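SUMO1 linked HERC2 ZZ domain (Small ubiquitin-related modifier 1,E3 ubiquitin-protein ligase HERC2) (Homo sapiens, PDB 6WW3) is an engineered fusion of the SUMO1 tail with the zinc-binding ZZ domain of the ubiquitin ligase HERC2, a domain that binds SUMO1 and histone H3. Local coordinates at residues A[22-27]-A[36-41]; A[28-33]-A[48-53]; A[12-17]-A[32-37]. All coordinates share one frame; numbering follows the deposited sequence.

How the contacts relate
All three contacts lie in the HERC2 ZZ domain, and together they hold its three-stranded antiparallel sheet to its two zinc ions. Contacts 1 and 3 are partly buried, share Phe-36 and Cys-37 and touch the Cys4 zinc. Contact 1, near the centre of the chain, pairs strand 25-28 with 35-36 and packs helix 38-43 on the sheet through stacked phenylalanines, whereas contact 3 joins its segments through Cys-13 SG, Asp-14 OD2 and the Asp-35 carbonyl. Contact 2 is a surface contact, joining the other end of strand 25-28 to strand 52-55 round the Cys2His2 zinc. Phe-36 and Phe-52 pack against each other between the two metal sites, and Arg-25 of contact 1 forms a salt bridge with Asp-35 of contact 3.

Contact 1: residues A[22-27]-A[36-41]; sequences NGSRFK and FCETCF. With ZN (zinc ion), chain C.
Phe-26 and Phe-36 form an antiparallel hydrogen-bonded pair, Phe-26 N reaching Phe-36 O at 3.0 Å and Phe-36 N reaching Phe-26 O at 2.8 Å. This is one of the strand pairings in the small sheet of the ZZ zinc finger, and the chain passes from it directly into helix 38-43, whose first turn covers the Phe-26 side chain. With CG anti to its carbonyl carbon (chi1 -66°), Phe-26 directs its ring against the helix, where the Phe-41 ring lies over one face as an offset stack, centroids 4.2 Å apart and planes at 6°. Phe-41 CB also sits over that face in a CH-pi contact. Phe-26 CE2 meets Glu-38 CA and CB; nearer the root of the side chain, the carbonyl O of Phe-36 lies at the ring edge, in its plane. Phe-52 and Arg-54 of the neighbouring strand also touch Phe-26.

The Glu-38 chain runs on, extended, toward Ser-24, where its carboxylate is linked through a water: the water donates to Glu-38 OE1 and accepts from Ser-24 N at 2.8 Å. A second water accepts from Glu-38 N at 2.9 Å, giving that helix-start amide a partner. Cys-37 is the N-cap of the helix, and its SG serves twice, binding zinc at 2.4 Å and accepting a hydrogen bond from Cys-40 N at 3.5 Å.

Contact 2: residues A[28-33]-A[48-53]; sequences CRNCDD and TRHTFG. With ZN (zinc ion), chain D.
Arg-49 O is linked to the other segment through a water, which donates to this carbonyl and accepts from Asn-30 ND2 and Thr-51 OG1. At His-50, CB lies 3.5 Å from Cys-28 SG, and CG is turned to the side of the backbone N (chi1 -62°), which brings ND1 to the zinc ion at 2.2 Å. Asn-30 covers one face of this imidazole: its CB stands over the centre, 3.5 Å from the ring centroid, and its amide is stacked at 21° to the ring plane. Cys-31 SG lies at the ring edge, in plane. Cys-28 and Cys-31 bind the same ion, and His-46 completes the Cys2His2 site, the second zinc site of the ZZ finger; Cys-28 SG also accepts from the backbone N of Asn-30 and of Cys-31.

Thr-51 joins the two segments through its backbone, its N donating to Asn-30 OD1 at 2.9 Å from 26° off the amide carbonyl plane, and its O accepting from Arg-29 N at 2.8 Å. Phe-52 and Cys-28 form an antiparallel non-hydrogen-bonded pair, and one face of the Phe-52 ring takes Cys-28 CB at 4.0 Å and Cys-28 SG at 4.5 Å from the ring centroid. The same ring also meets that of Phe-36. Replacing it by an alanine would take away this face and is likely to open a gap beside Cys-28 and cost Phe-36 one of its ring neighbours. At Gly-53, CA sits over the centre of the Arg-29 guanidinium face, 3.6 Å from Arg-29 CZ.

Contact 3: residues A[12-17]-A[32-37]; sequences TCDGCQ and DDFDFC. With ZN (zinc ion), chain C.
Asp-14 CB lies over one face of the Phe-34 ring, 3.8 Å from its centroid, and the ring presents its edge to Phe-36. The Phe-36 ring in turn has Phe-34 CE1 over the centre of one face, while Gly-15 N and Cys-13 SG meet its rim, the sulfur 4.0 Å from Phe-36 CD1. This is the CxxC knuckle of the Cys4 site in the ZZ finger, laid along strand 35-36.

Asp-14 grips the strand at both ends of Asp-35: its N donates to Asp-35 O at 2.8 Å, and its OD2 accepts from Asp-35 N at 2.8 Å, the donor arriving nearly along the carboxylate C-O bond. A water bridges Asp-33 O and, weakly, Asp-14 OD1. Cys-13 SG, anti to its own backbone N (chi1 171°), binds the zinc ion at 2.3 Å and accepts from Cys-37 N at 3.1 Å, with weak bonds from Gly-15 N and Cys-16 N. Cys-16, Cys-37 and Cys-40 fill the other sites of the metal. Arg-25 pairs with the carboxylate of Asp-35, which probably eases the nearness of Asp-14; the amides donating to Cys-13 SG are likely to temper the negative charge that four cysteines bring to one zinc.

Contact 1: residues A[22-27]-A[36-41]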
loop_
_atom_site.group_PDB
_atom_site.type_symbol
_atom_site.label_atom_id
_atom_site.label_comp_id
_atom_site.label_asym_id
_atom_site.label_seq_id
_atom_site.Cartn_x
_atom_site.Cartn_y
_atom_site.Cartn_z
ATOM N N ASN A 22 -6.206 -2.503 -4.394
ATOM C CA ASN A 22 -6.136 -2.285 -5.828
ATOM C C ASN A 22 -5.364 -0.993 -6.101
ATOM O O ASN A 22 -5.321 -0.095 -5.263
ATOM C CB ASN A 22 -7.533 -2.260 -6.478
ATOM C CG ASN A 22 -8.372 -1.072 -6.046
ATOM O OD1 ASN A 22 -8.966 -1.078 -4.975
ATOM N ND2 ASN A 22 -8.404 -0.038 -6.872
ATOM N N GLY A 23 -4.712 -0.932 -7.259
ATOM C CA GLY A 23 -3.794 0.144 -7.565
ATOM C C GLY A 23 -2.393 -0.131 -7.044
ATOM O O GLY A 23 -2.003 -1.279 -6.801
ATOM N N SER A 24 -1.618 0.945 -6.885
ATOM C CA SER A 24 -0.274 0.798 -6.341
ATOM C C SER A 24 -0.337 0.531 -4.843
ATOM O O SER A 24 -1.157 1.104 -4.121
ATOM C CB SER A 24 0.590 2.031 -6.613
ATOM O OG SER A 24 0.861 2.184 -7.998
ATOM N N ARG A 25 0.540 -0.354 -4.387
ATOM C CA ARG A 25 0.656 -0.740 -2.990
ATOM C C ARG A 25 1.879 -0.069 -2.377
ATOM O O ARG A 25 2.950 -0.037 -2.985
ATOM C CB ARG A 25 0.776 -2.266 -2.891
ATOM C CG ARG A 25 1.340 -2.794 -1.598
ATOM C CD ARG A 25 1.737 -4.260 -1.710
ATOM N NE ARG A 25 2.199 -4.770 -0.420
ATOM C CZ ARG A 25 2.788 -5.942 -0.216
ATOM N NH1 ARG A 25 3.009 -6.769 -1.225
ATOM N NH2 ARG A 25 3.158 -6.282 1.015
ATOM N N PHE A 26 1.730 0.463 -1.171
ATOM C CA PHE A 26 2.840 1.124 -0.487
ATOM C C PHE A 26 3.151 0.372 0.803
ATOM O O PHE A 26 2.408 0.480 1.782
ATOM C CB PHE A 26 2.527 2.595 -0.212
ATOM C CG PHE A 26 2.397 3.420 -1.465
ATOM C CD1 PHE A 26 3.485 4.135 -1.951
ATOM C CD2 PHE A 26 1.205 3.439 -2.182
ATOM C CE1 PHE A 26 3.376 4.879 -3.118
ATOM C CE2 PHE A 26 1.091 4.177 -3.351
ATOM C CZ PHE A 26 2.182 4.902 -3.810
ATOM N N LYS A 27 4.264 -0.367 0.809
ATOM C CA LYS A 27 4.672 -1.153 1.970
ATOM C C LYS A 27 5.686 -0.373 2.802
ATOM O O LYS A 27 6.694 0.103 2.275
ATOM C CB LYS A 27 5.274 -2.494 1.544
ATOM C CG LYS A 27 5.760 -3.337 2.750
ATOM C CD LYS A 27 6.224 -4.732 2.326
ATOM C CE LYS A 27 6.845 -5.518 3.485
ATOM N NZ LYS A 27 5.969 -5.617 4.694
ATOM N N PHE A 36 -0.204 0.571 2.846
ATOM C CA PHE A 36 -1.180 1.602 2.510
ATOM C C PHE A 36 -1.636 1.429 1.069
ATOM O O PHE A 36 -0.816 1.158 0.193
ATOM C CB PHE A 36 -0.570 3.005 2.615
ATOM C CG PHE A 36 -0.675 3.638 3.967
ATOM C CD1 PHE A 36 -1.740 3.367 4.806
ATOM C CD2 PHE A 36 0.286 4.546 4.384
ATOM C CE1 PHE A 36 -1.841 3.985 6.037
ATOM C CE2 PHE A 36 0.185 5.165 5.621
ATOM C CZ PHE A 36 -0.878 4.883 6.444
ATOM N N CYS A 37 -2.919 1.647 0.802
ATOM C CA CYS A 37 -3.292 1.949 -0.569
ATOM C C CYS A 37 -2.829 3.370 -0.903
ATOM O O CYS A 37 -2.323 4.101 -0.044
ATOM C CB CYS A 37 -4.794 1.779 -0.785
ATOM S SG CYS A 37 -5.798 3.086 -0.042
ATOM N N GLU A 38 -2.968 3.766 -2.169
ATOM C CA GLU A 38 -2.375 5.041 -2.569
ATOM C C GLU A 38 -3.081 6.221 -1.911
ATOM O O GLU A 38 -2.419 7.161 -1.453
ATOM C CB GLU A 38 -2.366 5.199 -4.090
ATOM C CG GLU A 38 -1.734 6.519 -4.541
ATOM C CD GLU A 38 -1.396 6.557 -6.025
ATOM O OE1 GLU A 38 -1.427 5.499 -6.687
ATOM O OE2 GLU A 38 -1.130 7.661 -6.533
ATOM N N THR A 39 -4.417 6.200 -1.853
ATOM C CA THR A 39 -5.129 7.284 -1.184
ATOM C C THR A 39 -4.690 7.403 0.270
ATOM O O THR A 39 -4.370 8.495 0.744
ATOM C CB THR A 39 -6.640 7.076 -1.247
ATOM O OG1 THR A 39 -7.070 7.031 -2.612
ATOM C CG2 THR A 39 -7.335 8.233 -0.538
ATOM N N CYS A 40 -4.645 6.275 0.988
ATOM C CA CYS A 40 -4.190 6.304 2.376
ATOM C C CYS A 40 -2.748 6.773 2.473
ATOM O O CYS A 40 -2.395 7.526 3.390
ATOM C CB CYS A 40 -4.333 4.922 3.009
ATOM S SG CYS A 40 -6.013 4.523 3.443
ATOM N N PHE A 41 -1.896 6.331 1.540
ATOM C CA PHE A 41 -0.505 6.765 1.565
ATOM C C PHE A 41 -0.396 8.277 1.478
ATOM O O PHE A 41 0.512 8.861 2.072
ATOM C CB PHE A 41 0.293 6.124 0.432
ATOM C CG PHE A 41 1.686 6.683 0.296
ATOM C CD1 PHE A 41 2.632 6.484 1.303
ATOM C CD2 PHE A 41 2.051 7.407 -0.823
ATOM C CE1 PHE A 41 3.914 7.001 1.195
ATOM C CE2 PHE A 41 3.343 7.930 -0.951
ATOM C CZ PHE A 41 4.272 7.732 0.061
HETATM ZN ZN ZN C . -6.356 2.633 2.282
HETATM O O HOH W 1 -3.790 2.005 -4.303
HETATM O O HOH W 2 -2.909 3.477 -7.074
#

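Contact 2: residues A[28-33]-A[48-53]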
loop_
_atom_site.group_PDB
_atom_site.type_symbol
_atom_site.label_atom_id
_atom_site.label_comp_id
_atom_site.label_asym_id
_atom_site.label_seq_id
_atom_site.Cartn_x
_atom_site.Cartn_y
_atom_site.Cartn_z
ATOM N N CYS A 28 5.420 -0.236 4.092
ATOM C CA CYS A 28 6.377 0.444 4.958
ATOM C C CYS A 28 7.635 -0.394 5.114
ATOM O O CYS A 28 7.553 -1.598 5.370
ATOM C CB CYS A 28 5.777 0.735 6.330
ATOM S SG CYS A 28 6.915 1.708 7.328
ATOM N N ARG A 29 8.803 0.243 4.959
ATOM C CA ARG A 29 10.078 -0.453 5.118
ATOM C C ARG A 29 10.505 -0.617 6.568
ATOM O O ARG A 29 11.451 -1.368 6.835
ATOM C CB ARG A 29 11.192 0.284 4.357
ATOM C CG ARG A 29 10.982 0.324 2.842
ATOM C CD ARG A 29 12.052 1.137 2.107
ATOM N NE ARG A 29 12.106 0.765 0.688
ATOM C CZ ARG A 29 11.869 1.592 -0.328
ATOM N NH1 ARG A 29 11.939 1.139 -1.578
ATOM N NH2 ARG A 29 11.580 2.867 -0.110
ATOM N N ASN A 30 9.811 0.012 7.511
ATOM C CA ASN A 30 10.219 0.022 8.910
ATOM C C ASN A 30 9.269 -0.761 9.802
ATOM O O ASN A 30 9.714 -1.572 10.620
ATOM C CB ASN A 30 10.316 1.474 9.358
ATOM C CG ASN A 30 11.107 2.306 8.376
ATOM O OD1 ASN A 30 10.568 2.762 7.353
ATOM N ND2 ASN A 30 12.379 2.561 8.699
ATOM N N CYS A 31 7.965 -0.549 9.655
ATOM C CA CYS A 31 6.986 -1.415 10.295
ATOM C C CYS A 31 7.180 -2.866 9.842
ATOM O O CYS A 31 7.757 -3.149 8.785
ATOM C CB CYS A 31 5.559 -0.954 9.968
ATOM S SG CYS A 31 5.073 0.655 10.621
ATOM N N ASP A 32 6.716 -3.785 10.691
ATOM C CA ASP A 32 6.841 -5.219 10.438
ATOM C C ASP A 32 5.982 -5.674 9.259
ATOM O O ASP A 32 6.446 -6.439 8.402
ATOM C CB ASP A 32 6.473 -5.973 11.724
ATOM C CG ASP A 32 6.498 -7.491 11.571
ATOM O OD1 ASP A 32 7.546 -8.112 11.823
ATOM O OD2 ASP A 32 5.453 -8.067 11.221
ATOM N N ASP A 33 4.741 -5.205 9.184
ATOM C CA ASP A 33 3.776 -5.754 8.239
ATOM C C ASP A 33 2.698 -4.713 7.951
ATOM O O ASP A 33 1.529 -4.929 8.265
ATOM C CB ASP A 33 3.175 -7.044 8.816
ATOM C CG ASP A 33 2.140 -7.697 7.905
ATOM O OD1 ASP A 33 1.121 -8.135 8.451
ATOM O OD2 ASP A 33 2.330 -7.784 6.673
ATOM N N THR A 48 6.862 9.829 10.463
ATOM C CA THR A 48 7.492 10.595 9.406
ATOM C C THR A 48 8.884 10.143 9.053
ATOM O O THR A 48 9.371 10.505 8.073
ATOM C CB THR A 48 7.481 12.107 9.717
ATOM O OG1 THR A 48 8.095 12.344 10.956
ATOM C CG2 THR A 48 6.022 12.621 9.763
ATOM N N ARG A 49 9.488 9.325 9.881
ATOM C CA ARG A 49 10.787 8.799 9.591
ATOM C C ARG A 49 10.686 7.413 8.928
ATOM O O ARG A 49 11.642 6.899 8.513
ATOM C CB ARG A 49 11.712 8.822 10.782
ATOM C CG ARG A 49 12.100 10.185 11.259
ATOM C CD ARG A 49 13.004 10.949 10.293
ATOM N NE ARG A 49 12.736 12.346 10.486
ATOM C CZ ARG A 49 13.455 13.110 11.277
ATOM N NH1 ARG A 49 13.110 14.357 11.419
ATOM N NH2 ARG A 49 14.521 12.615 11.942
ATOM N N HIS A 50 9.511 6.816 8.887
ATOM C CA HIS A 50 9.392 5.586 8.090
ATOM C C HIS A 50 9.364 5.963 6.601
ATOM O O HIS A 50 8.973 7.016 6.284
ATOM C CB HIS A 50 8.183 4.710 8.485
ATOM C CG HIS A 50 8.269 4.222 9.877
ATOM N ND1 HIS A 50 7.396 3.341 10.412
ATOM C CD2 HIS A 50 9.141 4.513 10.855
ATOM C CE1 HIS A 50 7.720 3.093 11.651
ATOM N NE2 HIS A 50 8.793 3.765 11.928
ATOM N N THR A 51 9.798 5.076 5.736
ATOM C CA THR A 51 9.760 5.252 4.287
ATOM C C THR A 51 9.027 4.060 3.695
ATOM O O THR A 51 9.128 2.946 4.213
ATOM C CB THR A 51 11.161 5.360 3.653
ATOM O OG1 THR A 51 11.905 4.169 3.932
ATOM C CG2 THR A 51 11.920 6.572 4.203
ATOM N N PHE A 52 8.257 4.307 2.642
ATOM C CA PHE A 52 7.463 3.279 1.985
ATOM C C PHE A 52 8.069 2.886 0.640
ATOM O O PHE A 52 8.574 3.736 -0.095
ATOM C CB PHE A 52 6.027 3.771 1.774
ATOM C CG PHE A 52 5.218 3.849 3.034
ATOM C CD1 PHE A 52 5.424 4.874 3.951
ATOM C CD2 PHE A 52 4.253 2.897 3.298
ATOM C CE1 PHE A 52 4.682 4.947 5.103
ATOM C CE2 PHE A 52 3.492 2.960 4.455
ATOM C CZ PHE A 52 3.704 3.982 5.357
ATOM N N GLY A 53 7.975 1.605 0.305
ATOM C CA GLY A 53 8.341 1.122 -1.015
ATOM C C GLY A 53 7.107 0.999 -1.885
ATOM O O GLY A 53 6.086 0.457 -1.461
HETATM ZN ZN ZN D . 5.806 2.322 9.271
HETATM O O HOH W 3 12.963 4.647 6.516
#

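Contact 3: residues A[12-17]-A[32-37]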
loop_
_atom_site.group_PDB
_atom_site.type_symbol
_atom_site.label_atom_id
_atom_site.label_comp_id
_atom_site.label_asym_id
_atom_site.label_seq_id
_atom_site.Cartn_x
_atom_site.Cartn_y
_atom_site.Cartn_z
ATOM N N THR A 12 -3.875 -6.266 2.779
ATOM C CA THR A 12 -4.854 -5.341 3.339
ATOM C C THR A 12 -4.198 -3.974 3.503
ATOM O O THR A 12 -3.038 -3.889 3.912
ATOM C CB THR A 12 -5.347 -5.836 4.710
ATOM O OG1 THR A 12 -5.769 -7.202 4.623
ATOM C CG2 THR A 12 -6.499 -4.998 5.233
ATOM N N CYS A 13 -4.925 -2.902 3.175
ATOM C CA CYS A 13 -4.460 -1.561 3.530
ATOM C C CYS A 13 -4.736 -1.303 5.011
ATOM O O CYS A 13 -5.886 -1.341 5.455
ATOM C CB CYS A 13 -5.129 -0.484 2.684
ATOM S SG CYS A 13 -4.776 1.218 3.262
ATOM N N ASP A 14 -3.692 -1.027 5.776
ATOM C CA ASP A 14 -3.887 -0.801 7.201
ATOM C C ASP A 14 -4.526 0.539 7.506
ATOM O O ASP A 14 -4.871 0.778 8.663
ATOM C CB ASP A 14 -2.558 -0.921 7.938
ATOM C CG ASP A 14 -2.009 -2.327 7.884
ATOM O OD1 ASP A 14 -2.624 -3.208 8.497
ATOM O OD2 ASP A 14 -0.975 -2.556 7.226
ATOM N N GLY A 15 -4.687 1.408 6.514
ATOM C CA GLY A 15 -5.325 2.688 6.725
ATOM C C GLY A 15 -6.837 2.643 6.633
ATOM O O GLY A 15 -7.521 3.292 7.426
ATOM N N CYS A 16 -7.369 1.858 5.684
ATOM C CA CYS A 16 -8.794 1.848 5.387
ATOM C C CYS A 16 -9.377 0.449 5.272
ATOM O O CYS A 16 -10.559 0.321 4.937
ATOM C CB CYS A 16 -9.076 2.621 4.084
ATOM S SG CYS A 16 -8.486 1.809 2.582
ATOM N N GLN A 17 -8.576 -0.591 5.519
ATOM C CA GLN A 17 -8.989 -1.991 5.463
ATOM C C GLN A 17 -9.410 -2.439 4.067
ATOM O O GLN A 17 -10.045 -3.488 3.932
ATOM C CB GLN A 17 -10.125 -2.293 6.453
ATOM C CG GLN A 17 -9.863 -1.810 7.867
ATOM C CD GLN A 17 -8.480 -2.167 8.367
ATOM O OE1 GLN A 17 -7.753 -1.309 8.860
ATOM N NE2 GLN A 17 -8.108 -3.436 8.242
ATOM N N ASP A 32 6.716 -3.785 10.691
ATOM C CA ASP A 32 6.841 -5.219 10.438
ATOM C C ASP A 32 5.982 -5.674 9.259
ATOM O O ASP A 32 6.446 -6.439 8.402
ATOM C CB ASP A 32 6.473 -5.973 11.724
ATOM C CG ASP A 32 6.498 -7.491 11.571
ATOM O OD1 ASP A 32 7.546 -8.112 11.823
ATOM O OD2 ASP A 32 5.453 -8.067 11.221
ATOM N N ASP A 33 4.741 -5.205 9.184
ATOM C CA ASP A 33 3.776 -5.754 8.239
ATOM C C ASP A 33 2.698 -4.713 7.951
ATOM O O ASP A 33 1.529 -4.929 8.265
ATOM C CB ASP A 33 3.175 -7.044 8.816
ATOM C CG ASP A 33 2.140 -7.697 7.905
ATOM O OD1 ASP A 33 1.121 -8.135 8.451
ATOM O OD2 ASP A 33 2.330 -7.784 6.673
ATOM N N PHE A 34 3.081 -3.565 7.384
ATOM C CA PHE A 34 2.180 -2.423 7.260
ATOM C C PHE A 34 2.137 -1.952 5.812
ATOM O O PHE A 34 3.184 -1.676 5.217
ATOM C CB PHE A 34 2.617 -1.277 8.189
ATOM C CG PHE A 34 1.619 -0.134 8.284
ATOM C CD1 PHE A 34 1.508 0.798 7.263
ATOM C CD2 PHE A 34 0.807 0.004 9.405
ATOM C CE1 PHE A 34 0.586 1.849 7.346
ATOM C CE2 PHE A 34 -0.101 1.053 9.508
ATOM C CZ PHE A 34 -0.211 1.981 8.467
ATOM N N ASP A 35 0.929 -1.814 5.274
ATOM C CA ASP A 35 0.717 -1.408 3.891
ATOM C C ASP A 35 -0.353 -0.330 3.822
ATOM O O ASP A 35 -1.283 -0.310 4.628
ATOM C CB ASP A 35 0.304 -2.594 3.004
ATOM C CG ASP A 35 1.314 -3.730 3.030
ATOM O OD1 ASP A 35 1.197 -4.613 3.902
ATOM O OD2 ASP A 35 2.207 -3.757 2.163
ATOM N N PHE A 36 -0.204 0.571 2.846
ATOM C CA PHE A 36 -1.180 1.602 2.510
ATOM C C PHE A 36 -1.636 1.429 1.069
ATOM O O PHE A 36 -0.816 1.158 0.193
ATOM C CB PHE A 36 -0.570 3.005 2.615
ATOM C CG PHE A 36 -0.675 3.638 3.967
ATOM C CD1 PHE A 36 -1.740 3.367 4.806
ATOM C CD2 PHE A 36 0.286 4.546 4.384
ATOM C CE1 PHE A 36 -1.841 3.985 6.037
ATOM C CE2 PHE A 36 0.185 5.165 5.621
ATOM C CZ PHE A 36 -0.878 4.883 6.444
ATOM N N CYS A 37 -2.919 1.647 0.802
ATOM C CA CYS A 37 -3.292 1.949 -0.569
ATOM C C CYS A 37 -2.829 3.370 -0.903
ATOM O O CYS A 37 -2.323 4.101 -0.044
ATOM C CB CYS A 37 -4.794 1.779 -0.785
ATOM S SG CYS A 37 -5.798 3.086 -0.042
HETATM ZN ZN ZN C . -6.356 2.633 2.282
HETATM O O HOH W 4 -0.204 -3.935 10.109
#